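Local coordinates for protein peptidoglycan D,D-transpeptidase MrdA (Pseudomonas aeruginosa, PDB 7KIS) that probably cross-links the peptidoglycan of the bacterial cell wall as a penicillin-binding D,D-transpeptidase, at residues A[194-199]-A[214-219]. Residues are numbered along the deposited sequence; the frame is centred on the assembly and turned at random.
Sequences INYSGT and ELHGTV
Two successive beta turns, type I from I194 to S197 and type II from Y196 to T199, curl the loop 194-199 round the ring of H216, the last residue of the short helix 212-216, and bring the CA of N195 within 5.5 Å of that of V219. Both segments belong to the penicillin-binding-protein dimerisation domain, the N-terminal part of this class of transpeptidase, and the contact lies at its surface, away from the inhibitor pocket of the transpeptidase domain. Y196 and H216 form a face-to-face stack, their centroids 3.5 Å apart and planes only 5° from parallel. The flat imidazole covers the centre of the phenol ring, while the tyrosine hydroxyl reaches past it to a hydrogen bond with E212 of the same helix. H216 sends CG anti to its backbone N (chi1 -179°), which carries the imidazole across to the loop. There T199 OG1 lies at the ring edge, in plane, sharing a hydrogen bond of 3.1 Å with H216 NE2; either atom could be the donor. G217, just past the helix, has positive phi (111°); a beta carbon here would press on H216 O, and glycine has none. N195 ND2 hydrogen-bonds to G217 O, though the modelled length is doubtfully short. V219 packs its methyls against carbonyl oxygens of the first turn, CG2 3.3 Å from I194 O and CG1 beside those of N195 and S197. The methyl CG2 of T218 makes van der Waals contact with N195 OD1 at 3.6 Å.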
ATOM      1  N   ILE A 194      19.908  29.916 -12.028  1.00 51.88           N
ATOM      2  CA  ILE A 194      21.329  29.807 -11.725  1.00 52.75           C
ATOM      3  C   ILE A 194      21.669  28.334 -11.553  1.00 59.01           C
ATOM      4  O   ILE A 194      22.502  27.788 -12.285  1.00 51.67           O
ATOM      5  CB  ILE A 194      21.701  30.615 -10.468  1.00 56.51           C
ATOM      6  CG1 ILE A 194      21.433  32.103 -10.690  1.00 53.60           C
ATOM      7  CG2 ILE A 194      23.156  30.379 -10.093  1.00 58.46           C
ATOM      8  CD1 ILE A 194      21.648  32.957  -9.459  1.00 39.98           C
ATOM      9  N   ASN A 195      21.026  27.686 -10.580  1.00 63.22           N
ATOM     10  CA  ASN A 195      21.388  26.317 -10.238  1.00 56.21           C
ATOM     11  C   ASN A 195      21.000  25.341 -11.339  1.00 52.61           C
ATOM     12  O   ASN A 195      21.678  24.325 -11.531  1.00 48.49           O
ATOM     13  CB  ASN A 195      20.727  25.908  -8.919  1.00 52.08           C
ATOM     14  CG  ASN A 195      21.602  24.999  -8.083  1.00 52.51           C
ATOM     15  OD1 ASN A 195      22.345  25.459  -7.216  1.00 63.44           O
ATOM     16  ND2 ASN A 195      21.523  23.700  -8.341  1.00 44.36           N
ATOM     17  N   TYR A 196      19.917  25.615 -12.060  1.00 47.26           N
ATOM     18  CA  TYR A 196      19.476  24.748 -13.142  1.00 49.30           C
ATOM     19  C   TYR A 196      19.988  25.191 -14.507  1.00 56.01           C
ATOM     20  O   TYR A 196      19.518  24.675 -15.527  1.00 53.55           O
ATOM     21  CB  TYR A 196      17.949  24.650 -13.150  1.00 47.21           C
ATOM     22  CG  TYR A 196      17.439  23.573 -12.223  1.00 50.39           C
ATOM     23  CD1 TYR A 196      17.041  22.338 -12.715  1.00 50.67           C
ATOM     24  CD2 TYR A 196      17.380  23.783 -10.852  1.00 51.09           C
ATOM     25  CE1 TYR A 196      16.585  21.347 -11.869  1.00 52.59           C
ATOM     26  CE2 TYR A 196      16.925  22.799  -9.999  1.00 52.00           C
ATOM     27  CZ  TYR A 196      16.528  21.582 -10.512  1.00 48.69           C
ATOM     28  OH  TYR A 196      16.074  20.600  -9.664  1.00 38.19           O
ATOM     29  N   SER A 197      20.930  26.130 -14.555  1.00 58.58           N
ATOM     30  CA  SER A 197      21.594  26.445 -15.811  1.00 53.01           C
ATOM     31  C   SER A 197      22.384  25.234 -16.289  1.00 47.37           C
ATOM     32  O   SER A 197      23.091  24.591 -15.507  1.00 41.76           O
ATOM     33  CB  SER A 197      22.515  27.653 -15.640  1.00 47.82           C
ATOM     34  OG  SER A 197      22.738  28.302 -16.880  1.00 62.31           O
ATOM     35  N   GLY A 198      22.266  24.926 -17.580  1.00 48.96           N
ATOM     36  CA  GLY A 198      22.841  23.720 -18.133  1.00 47.83           C
ATOM     37  C   GLY A 198      22.096  22.449 -17.802  1.00 52.40           C
ATOM     38  O   GLY A 198      22.465  21.386 -18.316  1.00 42.69           O
ATOM     39  N   THR A 199      21.066  22.512 -16.957  1.00 50.76           N
ATOM     40  CA  THR A 199      20.227  21.363 -16.640  1.00 46.19           C
ATOM     41  C   THR A 199      18.950  21.486 -17.463  1.00 42.58           C
ATOM     42  O   THR A 199      18.114  22.357 -17.201  1.00 52.33           O
ATOM     43  CB  THR A 199      19.915  21.298 -15.146  1.00 51.55           C
ATOM     44  OG1 THR A 199      21.117  21.031 -14.412  1.00 50.01           O
ATOM     45  CG2 THR A 199      18.898  20.202 -14.859  1.00 49.97           C
ATOM     46  N   GLU A 214      17.390  17.079  -4.019  1.00 33.76           N
ATOM     47  CA  GLU A 214      18.587  16.376  -3.568  1.00 32.15           C
ATOM     48  C   GLU A 214      19.319  15.716  -4.732  1.00 33.64           C
ATOM     49  O   GLU A 214      20.554  15.722  -4.778  1.00 30.67           O
ATOM     50  CB  GLU A 214      18.218  15.338  -2.508  1.00 36.10           C
ATOM     51  CG  GLU A 214      17.701  15.934  -1.205  1.00 39.65           C
ATOM     52  CD  GLU A 214      16.257  16.404  -1.299  1.00 39.12           C
ATOM     53  OE1 GLU A 214      15.605  16.139  -2.332  1.00 33.07           O
ATOM     54  OE2 GLU A 214      15.776  17.043  -0.341  1.00 34.60           O
ATOM     55  N   LEU A 215      18.575  15.143  -5.683  1.00 32.44           N
ATOM     56  CA  LEU A 215      19.200  14.469  -6.814  1.00 29.03           C
ATOM     57  C   LEU A 215      19.848  15.441  -7.791  1.00 34.02           C
ATOM     58  O   LEU A 215      20.700  15.028  -8.583  1.00 37.16           O
ATOM     59  CB  LEU A 215      18.170  13.612  -7.553  1.00 33.10           C
ATOM     60  CG  LEU A 215      17.733  12.312  -6.877  1.00 33.00           C
ATOM     61  CD1 LEU A 215      16.490  11.751  -7.551  1.00 37.45           C
ATOM     62  CD2 LEU A 215      18.860  11.289  -6.887  1.00 23.28           C
ATOM     63  N   HIS A 216      19.464  16.718  -7.758  1.00 35.09           N
ATOM     64  CA  HIS A 216      19.987  17.679  -8.729  1.00 34.74           C
ATOM     65  C   HIS A 216      21.418  18.083  -8.382  1.00 43.41           C
ATOM     66  O   HIS A 216      22.373  17.661  -9.041  1.00 44.24           O
ATOM     67  CB  HIS A 216      19.068  18.904  -8.793  1.00 42.99           C
ATOM     68  CG  HIS A 216      19.508  19.939  -9.781  1.00 49.45           C
ATOM     69  ND1 HIS A 216      19.826  21.228  -9.414  1.00 49.89           N
ATOM     70  CD2 HIS A 216      19.678  19.875 -11.121  1.00 50.93           C
ATOM     71  CE1 HIS A 216      20.176  21.915 -10.487  1.00 53.53           C
ATOM     72  NE2 HIS A 216      20.095  21.117 -11.536  1.00 49.19           N
ATOM     73  N   GLY A 217      21.579  18.896  -7.348  1.00 45.34           N
ATOM     74  CA  GLY A 217      22.879  19.377  -6.935  1.00 50.30           C
ATOM     75  C   GLY A 217      23.056  20.860  -7.198  1.00 53.03           C
ATOM     76  O   GLY A 217      22.097  21.627  -7.313  1.00 61.60           O
ATOM     77  N   THR A 218      24.320  21.264  -7.296  1.00 48.80           N
ATOM     78  CA  THR A 218      24.684  22.650  -7.545  1.00 47.92           C
ATOM     79  C   THR A 218      25.600  22.711  -8.759  1.00 47.63           C
ATOM     80  O   THR A 218      26.375  21.787  -9.017  1.00 46.18           O
ATOM     81  CB  THR A 218      25.379  23.288  -6.335  1.00 46.20           C
ATOM     82  OG1 THR A 218      26.537  22.519  -5.988  1.00 47.78           O
ATOM     83  CG2 THR A 218      24.432  23.344  -5.145  1.00 37.43           C
ATOM     84  N   VAL A 219      25.512  23.815  -9.494  1.00 50.47           N
ATOM     85  CA  VAL A 219      26.312  23.999 -10.696  1.00 48.93           C
ATOM     86  C   VAL A 219      27.681  24.557 -10.333  1.00 51.25           C
ATOM     87  O   VAL A 219      27.872  25.200  -9.299  1.00 55.98           O
ATOM     88  CB  VAL A 219      25.608  24.919 -11.713  1.00 53.78           C
ATOM     89  CG1 VAL A 219      24.578  24.145 -12.512  1.00 64.04           C
ATOM     90  CG2 VAL A 219      24.973  26.100 -11.003  1.00 47.28           C
TER